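Local coordinates for phosphotriesterase family protein (Listeria monocytogenes serotype 4b str. H7858, PDB 3PNZ), which probably hydrolyses phosphorylated sugar lactones, as a zinc-dependent lactonase of the amidohydrolase fold, at residues Glu117-Tyr120 / Glu121-Glu124; Thr163-Glu166 / Glu167-Ile170. One frame throughout, in Å; residues are numbered along the deposited sequence.

Contact 1 of 2, residues Glu117-Tyr120 / Glu121-Glu124; sequences ETYY and EWIE
Glu121 reaches back past the N-cap to the residue before it: its OE2 takes the backbone N-H of Glu117 at 2.7 Å from Glu117 N, nearly along the C-O axis and almost straight at the hydrogen (168°). The long arm is set by CG lying opposite the backbone N (chi1 -173°) and an extended chain beyond it. Beside this bond, Thr118 is the N-cap; its OG1 accepts from Glu121 N at 3.1 Å, so Glu121 is tied at both its main chain and its carboxylate. The helical turn follows, with Ile123 N 2.8 Å from Tyr119 O.

The tight side is aromatic and aliphatic. Tyr119 and Trp122 meet edge against edge, Tyr119 CD1 standing 3.9 Å from Trp122 CE3, while Ile123 CG1 lies over one face of the indole, offset toward its rim. The other side is looser: the chains of Glu117 and Glu124 bend at chi2 and carry their carboxylates away into exposed positions.

Phe134 of helix 128-140 meets the Trp122 ring edge-to-face, Leu131 of the same helix touches Trp122 and Ile123, and Leu165 of helix 164-180 packs on Tyr120, Ile123 and Glu124.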
# COMPACT_ATOMS: atom_id res chain seq x y z
N GLU A 117 3.60 19.32 -17.53
CA GLU A 117 4.98 18.86 -17.58
C GLU A 117 5.29 17.89 -16.44
O GLU A 117 5.83 16.81 -16.67
CB GLU A 117 5.94 20.05 -17.51
CG GLU A 117 7.40 19.70 -17.74
CD GLU A 117 7.67 19.17 -19.14
OE1 GLU A 117 6.88 19.50 -20.06
OE2 GLU A 117 8.66 18.42 -19.33
N THR A 118 4.92 18.28 -15.23
CA THR A 118 5.22 17.50 -14.03
C THR A 118 3.96 17.27 -13.21
O THR A 118 2.94 17.92 -13.42
CB THR A 118 6.21 18.26 -13.13
OG1 THR A 118 5.60 19.47 -12.67
CG2 THR A 118 7.49 18.59 -13.89
N TYR A 119 4.03 16.35 -12.25
CA TYR A 119 2.90 16.12 -11.36
C TYR A 119 2.61 17.36 -10.52
O TYR A 119 1.46 17.65 -10.22
CB TYR A 119 3.17 14.95 -10.43
CG TYR A 119 3.35 13.63 -11.11
CD1 TYR A 119 2.26 12.84 -11.45
CD2 TYR A 119 4.62 13.15 -11.39
CE1 TYR A 119 2.43 11.62 -12.07
CE2 TYR A 119 4.81 11.93 -12.00
CZ TYR A 119 3.71 11.17 -12.33
OH TYR A 119 3.89 9.95 -12.94
N TYR A 120 3.66 18.06 -10.12
CA TYR A 120 3.48 19.29 -9.36
C TYR A 120 2.62 20.26 -10.16
O TYR A 120 1.69 20.86 -9.62
CB TYR A 120 4.81 19.96 -9.03
CG TYR A 120 5.42 19.61 -7.69
CD1 TYR A 120 6.71 19.09 -7.61
CD2 TYR A 120 4.72 19.82 -6.50
CE1 TYR A 120 7.28 18.78 -6.38
CE2 TYR A 120 5.28 19.51 -5.27
CZ TYR A 120 6.57 18.99 -5.22
OH TYR A 120 7.14 18.68 -4.00
N GLU A 121 2.93 20.43 -11.44
CA GLU A 121 2.19 21.39 -12.25
C GLU A 121 0.73 20.96 -12.35
O GLU A 121 -0.18 21.78 -12.18
CB GLU A 121 2.80 21.53 -13.65
CG GLU A 121 2.15 22.64 -14.46
CD GLU A 121 2.69 22.76 -15.88
OE1 GLU A 121 2.76 23.90 -16.39
OE2 GLU A 121 3.03 21.72 -16.48
N TRP A 122 0.52 19.68 -12.60
CA TRP A 122 -0.82 19.11 -12.68
C TRP A 122 -1.61 19.37 -11.40
O TRP A 122 -2.70 19.93 -11.44
CB TRP A 122 -0.73 17.61 -12.96
CG TRP A 122 -2.01 16.83 -12.74
CD1 TRP A 122 -3.27 17.19 -13.12
CD2 TRP A 122 -2.12 15.55 -12.12
NE1 TRP A 122 -4.17 16.21 -12.75
CE2 TRP A 122 -3.49 15.19 -12.14
CE3 TRP A 122 -1.21 14.67 -11.53
CZ2 TRP A 122 -3.96 14.00 -11.60
CZ3 TRP A 122 -1.68 13.48 -10.99
CH2 TRP A 122 -3.04 13.15 -11.04
N ILE A 123 -1.05 18.97 -10.27
CA ILE A 123 -1.75 19.02 -9.00
C ILE A 123 -2.00 20.46 -8.55
O ILE A 123 -3.06 20.78 -8.02
CB ILE A 123 -1.02 18.20 -7.93
CG1 ILE A 123 -1.05 16.72 -8.33
CG2 ILE A 123 -1.65 18.42 -6.56
CD1 ILE A 123 -0.09 15.82 -7.56
N GLU A 124 -1.03 21.34 -8.81
CA GLU A 124 -1.16 22.74 -8.43
C GLU A 124 -2.27 23.43 -9.23
O GLU A 124 -3.02 24.25 -8.69
CB GLU A 124 0.17 23.46 -8.61
CG GLU A 124 0.11 24.96 -8.35
CD GLU A 124 -0.37 25.28 -6.94
OE1 GLU A 124 0.44 25.18 -6.00
OE2 GLU A 124 -1.56 25.65 -6.78

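Contact 2 of 2, residues Thr163-Glu166 / Glu167-Ile170; sequences TPLE and EKTI
Glu166 O is gripped by two donors from the following turn: Thr169 OG1 at 2.7 Å and the main-chain Ile170 N at 3.0 Å. The amide of Ile170 arrives in the carbonyl plane, whereas the hydroxyl comes in more steeply, at a C=O...donor angle of 126°. Thr169 can do this because OG1 sits between its backbone N and carbonyl carbon (chi1 66°), which points the hydroxyl at Glu166 O and leaves Thr169 CG2 beside the backbone N, 3.5 Å from Leu165 O.

At the helix start Thr163 and Glu166 form a capping box, the reciprocal arrangement that closes the N-terminus of helix 164-180. Thr163 OG1 accepts from Glu166 N at 3.1 Å, and Glu166 OE1 answers by accepting from Thr163 N at 2.9 Å, a nearly straight bond (168°) that nevertheless meets the carboxylate from above its plane. The other oxygen, OE2, is held by Ser98 OG, so both ends of this buried carboxylate are anchored.

Leu165 and Lys168 run side by side in the same direction, Leu165 CD2 lying 4.1 Å from Lys168 CD. The fully extended lysine carries NZ beyond the leucine to the carbonyl oxygens of Ile123 and Thr126, while Glu167 OE2 pairs in a salt bridge with Arg171 NH2.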
# COMPACT_ATOMS: atom_id res chain seq x y z
N THR A 163 1.86 19.44 3.68
CA THR A 163 1.89 20.68 2.91
C THR A 163 0.49 21.00 2.39
O THR A 163 -0.38 20.13 2.37
CB THR A 163 2.84 20.59 1.73
OG1 THR A 163 2.34 19.64 0.78
CG2 THR A 163 4.23 20.15 2.19
N PRO A 164 0.27 22.26 1.98
CA PRO A 164 -1.01 22.62 1.36
C PRO A 164 -1.39 21.71 0.19
O PRO A 164 -2.54 21.29 0.11
CB PRO A 164 -0.78 24.06 0.90
CG PRO A 164 0.16 24.61 1.93
CD PRO A 164 1.10 23.46 2.25
N LEU A 165 -0.45 21.39 -0.69
CA LEU A 165 -0.78 20.55 -1.85
C LEU A 165 -1.07 19.12 -1.41
O LEU A 165 -1.95 18.46 -1.96
CB LEU A 165 0.33 20.55 -2.90
CG LEU A 165 0.36 21.74 -3.86
CD1 LEU A 165 1.50 21.57 -4.86
CD2 LEU A 165 -0.97 21.88 -4.59
N GLU A 166 -0.33 18.64 -0.41
CA GLU A 166 -0.59 17.30 0.10
C GLU A 166 -1.99 17.25 0.68
O GLU A 166 -2.74 16.30 0.43
CB GLU A 166 0.44 16.89 1.16
CG GLU A 166 1.78 16.46 0.56
CD GLU A 166 2.92 16.45 1.57
OE1 GLU A 166 2.71 16.82 2.75
OE2 GLU A 166 4.04 16.07 1.19
N GLU A 167 -2.35 18.27 1.45
CA GLU A 167 -3.68 18.35 2.04
C GLU A 167 -4.77 18.34 0.98
O GLU A 167 -5.81 17.69 1.15
CB GLU A 167 -3.80 19.63 2.88
CG GLU A 167 -5.17 19.84 3.47
CD GLU A 167 -5.27 21.11 4.28
OE1 GLU A 167 -4.22 21.58 4.78
OE2 GLU A 167 -6.38 21.65 4.42
N LYS A 168 -4.54 19.08 -0.09
CA LYS A 168 -5.44 19.08 -1.24
C LYS A 168 -5.67 17.66 -1.75
O LYS A 168 -6.83 17.27 -2.01
CB LYS A 168 -4.86 19.96 -2.36
CG LYS A 168 -5.73 20.10 -3.60
CD LYS A 168 -4.95 20.86 -4.69
CE LYS A 168 -5.87 21.55 -5.69
NZ LYS A 168 -5.08 22.38 -6.65
N THR A 169 -4.60 16.88 -1.91
CA THR A 169 -4.77 15.50 -2.36
C THR A 169 -5.50 14.63 -1.34
O THR A 169 -6.25 13.72 -1.72
CB THR A 169 -3.45 14.82 -2.81
OG1 THR A 169 -2.57 14.67 -1.69
CG2 THR A 169 -2.77 15.63 -3.91
N ILE A 170 -5.30 14.88 -0.05
CA ILE A 170 -6.04 14.12 0.95
C ILE A 170 -7.53 14.35 0.78
O ILE A 170 -8.32 13.40 0.80
CB ILE A 170 -5.65 14.49 2.41
CG1 ILE A 170 -4.15 14.27 2.64
CG2 ILE A 170 -6.49 13.68 3.40
CD1 ILE A 170 -3.71 14.60 4.07

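Overall arrangement
The two contacts come in series along the chain and on the same side of its centre, their own centres 13 Å apart. Helix 128-140 and strand 150-152 intervene in sequence, yet helices 119-124 and 164-180 touch, Ile123 CG2 packing 4.0 Å from Thr169 CG2. From the order of strands and helices, helix 164-180, between strands 150-152 and 184-186, is probably a helix of the TIM-barrel-type fold, whereas helix 119-124 belongs to the long connection between strands 88-92 and 150-152. In contact 2 the Glu166 side chain is about 11 Å from a zinc ion. Through Ile123 and Thr126, Lys168 links helix 164-180 to the end of helix 119-124 and the turn into helix 128-140.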